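Local atomic coordinates of porin protein associated with imipenem resistance (PDB entry 4FUV), a protein that forms an eight-stranded beta-barrel in the outer membrane of Acinetobacter baumannii and is associated with imipenem resistance, probably through a role in ornithine and imipenem transport. Residues A[121-126]-A[202-207]. Sequence-based numbering, arbitrary orientation.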
# COMPACT_ATOMS: atom_id res chain seq x y z
N ARG A 121 -5.71 13.99 -9.29
CA ARG A 121 -4.51 14.38 -10.03
C ARG A 121 -4.70 14.14 -11.52
O ARG A 121 -5.16 13.08 -11.92
CB ARG A 121 -3.31 13.57 -9.52
CG ARG A 121 -1.93 14.03 -9.99
CD ARG A 121 -0.86 13.35 -9.10
NE ARG A 121 0.51 13.66 -9.50
CZ ARG A 121 1.14 14.80 -9.25
NH1 ARG A 121 0.52 15.79 -8.62
NH2 ARG A 121 2.40 14.97 -9.65
N VAL A 122 -4.36 15.14 -12.34
CA VAL A 122 -4.47 15.00 -13.79
C VAL A 122 -3.20 15.52 -14.44
O VAL A 122 -2.78 16.66 -14.19
CB VAL A 122 -5.71 15.75 -14.35
CG1 VAL A 122 -5.81 15.55 -15.86
CG2 VAL A 122 -6.99 15.27 -13.68
N ASN A 123 -2.57 14.68 -15.27
CA ASN A 123 -1.30 15.05 -15.90
C ASN A 123 -0.26 15.57 -14.90
O ASN A 123 0.39 16.60 -15.13
CB ASN A 123 -1.55 16.10 -17.00
CG ASN A 123 -0.34 16.31 -17.90
OD1 ASN A 123 0.30 15.35 -18.32
ND2 ASN A 123 -0.03 17.57 -18.18
N ASN A 124 -0.13 14.88 -13.77
CA ASN A 124 0.87 15.22 -12.74
C ASN A 124 0.64 16.56 -12.07
O ASN A 124 1.56 17.18 -11.54
CB ASN A 124 2.30 15.14 -13.31
CG ASN A 124 2.63 13.77 -13.87
OD1 ASN A 124 2.20 12.76 -13.32
ND2 ASN A 124 3.36 13.74 -14.98
N GLN A 125 -0.61 17.01 -12.09
CA GLN A 125 -1.00 18.23 -11.39
C GLN A 125 -2.18 17.92 -10.48
O GLN A 125 -3.10 17.18 -10.86
CB GLN A 125 -1.35 19.35 -12.38
CG GLN A 125 -1.73 20.65 -11.69
CD GLN A 125 -1.98 21.80 -12.65
OE1 GLN A 125 -1.28 21.95 -13.66
NE2 GLN A 125 -2.96 22.64 -12.33
N ASP A 126 -2.13 18.46 -9.27
CA ASP A 126 -3.20 18.24 -8.31
C ASP A 126 -4.32 19.25 -8.51
O ASP A 126 -4.06 20.43 -8.77
CB ASP A 126 -2.66 18.35 -6.88
CG ASP A 126 -1.66 17.25 -6.55
OD1 ASP A 126 -1.82 16.12 -7.06
OD2 ASP A 126 -0.73 17.50 -5.77
N ALA A 202 -4.77 13.25 -22.72
CA ALA A 202 -5.21 12.67 -23.97
C ALA A 202 -4.04 12.63 -24.94
O ALA A 202 -3.81 11.62 -25.59
CB ALA A 202 -6.38 13.45 -24.56
N ARG A 203 -3.29 13.73 -25.01
CA ARG A 203 -2.15 13.79 -25.92
C ARG A 203 -1.05 12.78 -25.61
O ARG A 203 -0.46 12.22 -26.52
CB ARG A 203 -1.57 15.21 -25.99
CG ARG A 203 -2.47 16.18 -26.71
N LYS A 204 -0.78 12.55 -24.32
CA LYS A 204 0.23 11.55 -23.95
C LYS A 204 -0.18 10.17 -24.43
O LYS A 204 0.63 9.42 -24.96
CB LYS A 204 0.44 11.50 -22.43
CG LYS A 204 1.10 12.75 -21.84
CD LYS A 204 2.03 12.37 -20.69
CE LYS A 204 2.33 13.54 -19.75
NZ LYS A 204 2.67 14.81 -20.46
N ILE A 205 -1.45 9.85 -24.25
CA ILE A 205 -1.94 8.54 -24.65
C ILE A 205 -1.90 8.40 -26.17
O ILE A 205 -1.59 7.34 -26.70
CB ILE A 205 -3.36 8.31 -24.12
CG1 ILE A 205 -3.36 8.35 -22.59
CG2 ILE A 205 -3.93 6.99 -24.64
CD1 ILE A 205 -4.73 8.19 -21.98
N ALA A 206 -2.18 9.49 -26.87
CA ALA A 206 -2.20 9.45 -28.33
C ALA A 206 -0.79 9.41 -28.91
O ALA A 206 -0.63 9.11 -30.09
CB ALA A 206 -2.99 10.64 -28.90
N ASN A 207 0.22 9.72 -28.10
CA ASN A 207 1.57 9.95 -28.63
C ASN A 207 2.77 9.29 -27.92
O ASN A 207 3.78 9.04 -28.57
CB ASN A 207 1.83 11.46 -28.76
CG ASN A 207 0.93 12.12 -29.79
OD1 ASN A 207 1.14 12.00 -31.00
ND2 ASN A 207 -0.10 12.82 -29.32
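N123 and K204 are the one pair of side chains that touch between the turn in 121-126 and the helical segment 202-207, their CA atoms lying 8.9 Å apart. The carboxamide oxygen of N123 meets the far end of the lysine chain: OD1 lies 3.1 Å from K204 CE and 3.2 Å from K204 NZ, so the last methylene and the ammonium nitrogen are about equally near. The two side chains cross at about a right angle. K204 runs out from the helix with CG anti to its carbonyl carbon, and bends at chi2 (-145°) and again at chi4 (-46°) bring its end to the amide. N123 extends CG anti to its backbone N, chi1 -168°, and its ND2 is hydrogen-bonded to OE1 of Q192, a bond that probably limits rotation of the amide and so keeps OD1 on the lysine side.

The turn is a type I' beta turn from V122 to Q125, with N123 and N124 at its corners, both in left-handed backbone conformations. It joins strands 119-122 and 125-129, a small hairpin that follows strand 95-114 in the chain of this eight-stranded outer-membrane barrel; strand 125-129 pairs antiparallel with 177-187. Helix 194-207, between strands 177-187 and 213-224 in sequence, packs against the hairpin: V122 touches A197, V198 and E201, while the backbone N of N123 is hydrogen-bonded to OE1 of E201, three residues before K204.

R121 lays one face of its guanidinium over the turn, with C of N124 3.3 Å above the plane. Its NH1 forms a salt bridge of 2.8 Å to OD1 of D126, which is met from above the carboxylate plane. OD2 of D126 makes a second salt bridge, to R118 of the second subunit.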